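Protein SeqA (Vibrio cholerae, PDB 3SK7) negatively regulates the initiation of DNA replication, binding pairs of hemimethylated GATC sequences at the origin so that each chromosome is replicated once per cell cycle. Local coordinates at residues A[20-23]-A[24-27]; A[59-62]-A[63-67]. All blocks are in the same frame, centred on the assembly; numbering follows the deposited sequence.

Overall arrangement
Following the chain from the N terminus, helix 15-18 ends and contact 1 (20-23 with 24-27) carries the backbone through a short turn into helix 23-37, one of the long helices of this mostly helical domain. Contact 2 (59-62 with 63-67) comes later, where the chain leaves strand 56-57 and winds into the short helix 60-66, beside the small antiparallel sheet. The two are in series, their centres about 23 Å apart. Each is one continuous stretch, so neither encloses a loop, and they neither nest nor cross. Residues of contact 1 touch helix 88-101 and Ile116; Glu60, Thr62 and Leu63 of contact 2 face strands 56-57 and 81-82.

Contact 1 of 2, residues A[20-23]-A[24-27]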
ATOM      1  N   LEU A  20       2.398   9.475 -12.331  1.00 10.76           N
ATOM      2  CA  LEU A  20       2.978   9.740 -11.019  1.00 11.91           C
ATOM      3  C   LEU A  20       4.495   9.614 -11.049  1.00 12.64           C
ATOM      4  O   LEU A  20       5.024   8.545 -11.277  1.00 15.02           O
ATOM      5  CB  LEU A  20       2.407   8.756  -9.995  1.00 12.07           C
ATOM      6  CG  LEU A  20       0.894   8.763  -9.787  1.00 13.52           C
ATOM      7  CD1 LEU A  20       0.493   7.695  -8.802  1.00 15.10           C
ATOM      8  CD2 LEU A  20       0.398  10.160  -9.354  1.00 13.87           C
ATOM      9  N   LYS A  21       5.199  10.706 -10.795  1.00 10.59           N
ATOM     10  CA  LYS A  21       6.660  10.697 -10.878  1.00 12.00           C
ATOM     11  C   LYS A  21       7.356  10.380  -9.562  1.00 13.25           C
ATOM     12  O   LYS A  21       8.575  10.147  -9.525  1.00 18.53           O
ATOM     13  CB  LYS A  21       7.161  12.044 -11.388  1.00 14.86           C
ATOM     14  CG  LYS A  21       6.652  12.409 -12.761  1.00 18.14           C
ATOM     15  CD  LYS A  21       7.390  13.628 -13.317  1.00 21.12           C
ATOM     16  CE  LYS A  21       7.281  14.866 -12.424  1.00 23.87           C
ATOM     17  NZ  LYS A  21       5.865  15.264 -12.193  1.00 22.89           N
ATOM     18  N   ASN A  22       6.587  10.328  -8.481  1.00 13.03           N
ATOM     19  CA  ASN A  22       7.159  10.170  -7.166  1.00 12.71           C
ATOM     20  C   ASN A  22       6.691   8.892  -6.480  1.00 10.55           C
ATOM     21  O   ASN A  22       5.509   8.510  -6.541  1.00 10.73           O
ATOM     22  CB  ASN A  22       6.829  11.383  -6.301  1.00 14.65           C
ATOM     23  CG  ASN A  22       7.346  12.680  -6.897  1.00 18.62           C
ATOM     24  OD1 ASN A  22       8.477  13.071  -6.645  1.00 25.23           O
ATOM     25  ND2 ASN A  22       6.518  13.350  -7.671  1.00 22.01           N
ATOM     26  N   ALA A  23       7.632   8.264  -5.795  1.00 11.11           N
ATOM     27  CA  ALA A  23       7.379   6.980  -5.137  1.00  8.62           C
ATOM     28  C   ALA A  23       6.238   7.024  -4.140  1.00 10.05           C
ATOM     29  O   ALA A  23       5.434   6.101  -4.066  1.00  9.40           O
ATOM     30  CB  ALA A  23       8.624   6.487  -4.444  1.00 11.51           C
ATOM     31  N   ILE A  24       6.150   8.107  -3.387  1.00 10.89           N
ATOM     32  CA  ILE A  24       5.139   8.185  -2.337  1.00  8.49           C
ATOM     33  C   ILE A  24       3.719   8.066  -2.923  1.00 10.74           C
ATOM     34  O   ILE A  24       2.850   7.406  -2.357  1.00  9.54           O
ATOM     35  CB  ILE A  24       5.260   9.460  -1.507  1.00  9.80           C
ATOM     36  CG1 ILE A  24       4.182   9.514  -0.435  1.00 15.53           C
ATOM     37  CG2 ILE A  24       5.186  10.707  -2.380  1.00 13.28           C
ATOM     38  CD1 ILE A  24       4.267   8.434   0.546  1.00 15.10           C
ATOM     39  N   ASP A  25       3.501   8.679  -4.081  1.00  7.03           N
ATOM     40  CA  ASP A  25       2.181   8.702  -4.667  1.00  7.35           C
ATOM     41  C   ASP A  25       1.852   7.371  -5.321  1.00  7.96           C
ATOM     42  O   ASP A  25       0.716   6.918  -5.275  1.00  8.60           O
ATOM     43  CB  ASP A  25       2.056   9.833  -5.669  1.00  9.92           C
ATOM     44  CG  ASP A  25       2.218  11.197  -5.009  1.00 11.96           C
ATOM     45  OD1 ASP A  25       1.573  11.472  -3.952  1.00 16.67           O
ATOM     46  OD2 ASP A  25       3.013  11.964  -5.540  1.00 20.32           O
ATOM     47  N   ARG A  26       2.870   6.710  -5.878  1.00  5.88           N
ATOM     48  CA  ARG A  26       2.663   5.417  -6.440  1.00  7.26           C
ATOM     49  C   ARG A  26       2.345   4.429  -5.307  1.00  7.71           C
ATOM     50  O   ARG A  26       1.419   3.620  -5.414  1.00  7.15           O
ATOM     51  CB  ARG A  26       3.902   4.964  -7.173  1.00  8.05           C
ATOM     52  CG  ARG A  26       4.182   5.798  -8.404  1.00 10.28           C
ATOM     53  CD  ARG A  26       5.135   5.120  -9.368  1.00 18.94           C
ATOM     54  NE  ARG A  26       6.494   5.103  -8.862  1.00 23.50           N
ATOM     55  CZ  ARG A  26       7.393   6.050  -9.118  1.00 25.93           C
ATOM     56  NH1 ARG A  26       7.061   7.095  -9.845  1.00 27.22           N
ATOM     57  NH2 ARG A  26       8.624   5.974  -8.635  1.00 29.12           N
ATOM     58  N   PHE A  27       3.121   4.517  -4.225  1.00  6.10           N
ATOM     59  CA  PHE A  27       2.906   3.727  -3.003  1.00  5.99           C
ATOM     60  C   PHE A  27       1.468   3.896  -2.522  1.00  7.85           C
ATOM     61  O   PHE A  27       0.750   2.925  -2.272  1.00  6.28           O
ATOM     62  CB  PHE A  27       3.919   4.183  -1.962  1.00  8.37           C
ATOM     63  CG  PHE A  27       3.775   3.572  -0.593  1.00  7.22           C
ATOM     64  CD1 PHE A  27       4.038   2.237  -0.378  1.00  6.49           C
ATOM     65  CD2 PHE A  27       3.448   4.356   0.485  1.00  8.27           C
ATOM     66  CE1 PHE A  27       3.988   1.699   0.895  1.00  8.96           C
ATOM     67  CE2 PHE A  27       3.394   3.814   1.751  1.00 11.69           C
ATOM     68  CZ  PHE A  27       3.655   2.486   1.947  1.00 10.13           C
TER
HETATM   69  O   HOH W   1      10.694   8.067  -8.834  1.00 37.37           O
HETATM   70  O   HOH W   2       3.992  11.640  -7.968  1.00 16.27           O
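Leu20 opens the turn by reaching both Asp25 and Arg26. Its CD1 comes 3.6 Å from the backbone oxygen Asp25 O, and its CD2 lies 4.1 Å from Asp25 CB, where the side chains cross at about a right angle; its CB is 3.8 Å from Arg26 CG. Leu20 O accepts from Arg26 NH1 at 2.9 Å, with the oxygen in the guanidinium plane but the donor 36° above the carbonyl plane. The Arg26 chain bends at chi3 (-72°), which folds the guanidinium back over the turn. At Lys21 the backbone takes part through water 1, which donates to Lys21 O and accepts from Arg26 NH2. Asn22, the N-cap residue, makes no side-chain capping bond; instead its ND2 donates a hydrogen bond to water 2, which donates to Asp25 OD2 at 2.6 Å. Asn22 O takes Arg26 N at 3.3 Å, and Asn22 C and Ala23 N lie against one guanidinium face, toward its rim. Ala23 O then receives Phe27 N at 2.8 Å. Outside the turn, Arg26 NH2 forms a salt bridge with the terminal carboxylate of Ile116, and Ala23, Ile24 and Phe27 pack on helix 88-101 through Thr88, Lys91 and Val95.

Contact 2 of 2, residues A[59-62]-A[63-67]; sequences NEQT and LLASG
Leu64 is the side chain that Glu60 meets from the preceding turn of the helix. Glu60 runs out extended and passes Leu64 obliquely, its CG 4.1 Å from Leu64 CD1, so it is the aliphatic part of the acid that touches the leucine. Gln61 lies at about a right angle to Leu64 in the conformer modelled here, one of two deposited, with NE2 3.8 Å from Leu64 CB; that contact is therefore doubtful. On another side of the helix, Asn59 and Thr62 grip each other by two bonds. Asn59 OD1 accepts from Thr62 N at 3.0 Å, the donor standing 39° above the carbonyl plane, and Asn59 ND2 gives a hydrogen bond to Thr62 OG1 at 2.9 Å. Thr62 OG1 sits beside its own backbone N (chi1 -69°), which places hydroxyl and amide together before the asparagine amide. Leu63 points into the fold, against Ala57, Pro72, Trp81 and Ile83. At the far end Ser66 OG turns back to donate to Leu63 O at 2.6 Å; that oxygen also accepts from Gly67 N, and Thr70 OG1 lies in hydrogen-bonding contact with both Leu63 O and Gly67 O. Chemically, then, both ends of this short helix are tied by side chains: Asn59 is a true N-cap, fixed in rotation by the use of both its amide atoms, while the Ser66 hydroxyl shares Leu63 O with the backbone where Gly67 leaves the helix.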
ATOM      1  N   ASN A  59      -6.162   5.417  12.341  1.00 11.55           N
ATOM      2  CA  ASN A  59      -6.128   6.814  12.753  1.00 11.33           C
ATOM      3  C   ASN A  59      -4.691   7.325  12.904  1.00 12.17           C
ATOM      4  O   ASN A  59      -3.773   6.551  13.108  1.00 12.46           O
ATOM      5  CB  ASN A  59      -6.886   7.004  14.049  1.00 14.54           C
ATOM      6  CG  ASN A  59      -6.181   6.366  15.238  1.00 15.81           C
ATOM      7  OD1 ASN A  59      -5.444   7.032  15.952  1.00 19.88           O
ATOM      8  ND2 ASN A  59      -6.362   5.057  15.415  1.00 20.47           N
ATOM      9  N   GLU A  60      -4.503   8.637  12.780  1.00 12.43           N
ATOM     10  CA  GLU A  60      -3.181   9.248  12.806  1.00 12.42           C
ATOM     11  C   GLU A  60      -2.478   9.094  14.164  1.00 13.47           C
ATOM     12  O   GLU A  60      -1.267   8.855  14.243  1.00 12.10           O
ATOM     13  CB  GLU A  60      -3.329  10.735  12.477  1.00 14.34           C
ATOM     14  CG  GLU A  60      -2.035  11.492  12.443  1.00 16.60           C
ATOM     15  CD  GLU A  60      -2.200  12.942  12.034  1.00 16.70           C
ATOM     16  OE1 GLU A  60      -3.319  13.504  12.151  1.00 17.67           O
ATOM     17  OE2 GLU A  60      -1.188  13.514  11.617  1.00 19.73           O
ATOM     18  N   GLN A  61      -3.246   9.238  15.228  1.00 14.49           N
ATOM     19  CA  GLN A  61      -2.665   9.316  16.558  0.50 16.17           C
ATOM     20  C   GLN A  61      -1.978   8.030  16.977  1.00 16.71           C
ATOM     21  O   GLN A  61      -0.931   8.061  17.614  1.00 16.48           O
ATOM     22  CB  GLN A  61      -3.728   9.683  17.591  0.50 19.08           C
ATOM     23  CG  GLN A  61      -3.160   9.862  19.004  0.50 21.43           C
ATOM     24  CD  GLN A  61      -2.054  10.916  19.070  0.50 29.84           C
ATOM     25  OE1 GLN A  61      -2.282  12.092  18.772  0.50 35.84           O
ATOM     26  NE2 GLN A  61      -0.850  10.496  19.458  0.50 22.70           N
ATOM     27  N   THR A  62      -2.571   6.907  16.632  1.00 13.74           N
ATOM     28  CA  THR A  62      -1.972   5.616  16.955  1.00 15.24           C
ATOM     29  C   THR A  62      -0.550   5.528  16.391  1.00 14.70           C
ATOM     30  O   THR A  62       0.389   5.002  17.025  1.00 16.63           O
ATOM     31  CB  THR A  62      -2.817   4.464  16.405  1.00 15.47           C
ATOM     32  OG1 THR A  62      -4.056   4.389  17.123  1.00 19.22           O
ATOM     33  CG2 THR A  62      -2.076   3.149  16.528  1.00 16.29           C
ATOM     34  N   LEU A  63      -0.381   6.062  15.189  1.00 10.63           N
ATOM     35  CA  LEU A  63       0.917   5.998  14.572  1.00  9.59           C
ATOM     36  C   LEU A  63       1.874   7.012  15.186  1.00 10.65           C
ATOM     37  O   LEU A  63       3.074   6.740  15.325  1.00 13.61           O
ATOM     38  CB  LEU A  63       0.825   6.199  13.053  1.00  9.95           C
ATOM     39  CG  LEU A  63       0.079   5.111  12.303  1.00 10.99           C
ATOM     40  CD1 LEU A  63       0.019   5.472  10.810  1.00 12.18           C
ATOM     41  CD2 LEU A  63       0.714   3.762  12.522  1.00 10.55           C
ATOM     42  N   LEU A  64       1.358   8.175  15.579  1.00 11.95           N
ATOM     43  CA  LEU A  64       2.188   9.117  16.328  1.00 14.46           C
ATOM     44  C   LEU A  64       2.557   8.580  17.721  1.00 15.49           C
ATOM     45  O   LEU A  64       3.636   8.867  18.242  1.00 16.98           O
ATOM     46  CB  LEU A  64       1.487  10.471  16.447  1.00 15.64           C
ATOM     47  CG  LEU A  64       1.329  11.216  15.130  1.00 15.30           C
ATOM     48  CD1 LEU A  64       0.588  12.517  15.356  1.00 19.89           C
ATOM     49  CD2 LEU A  64       2.636  11.490  14.504  1.00 19.31           C
ATOM     50  N   ALA A  65       1.686   7.765  18.309  1.00 15.04           N
ATOM     51  CA  ALA A  65       1.985   7.128  19.591  1.00 18.05           C
ATOM     52  C   ALA A  65       3.092   6.107  19.418  1.00 20.08           C
ATOM     53  O   ALA A  65       3.895   5.906  20.318  1.00 20.32           O
ATOM     54  CB  ALA A  65       0.756   6.451  20.147  1.00 19.81           C
ATOM     55  N   SER A  66       3.124   5.418  18.279  1.00 17.79           N
ATOM     56  CA  SER A  66       4.263   4.534  17.990  1.00 19.17           C
ATOM     57  C   SER A  66       5.608   5.271  17.787  1.00 19.57           C
ATOM     58  O   SER A  66       6.657   4.735  18.120  1.00 19.15           O
ATOM     59  CB  SER A  66       3.969   3.602  16.812  1.00 22.51           C
ATOM     60  OG  SER A  66       4.036   4.290  15.581  1.00 22.25           O
ATOM     61  N   GLY A  67       5.571   6.494  17.258  1.00 19.43           N
ATOM     62  CA  GLY A  67       6.767   7.301  17.041  1.00 17.37           C
ATOM     63  C   GLY A  67       6.398   8.688  16.503  1.00 16.55           C
ATOM     64  O   GLY A  67       5.618   8.825  15.551  1.00 15.40           O
TER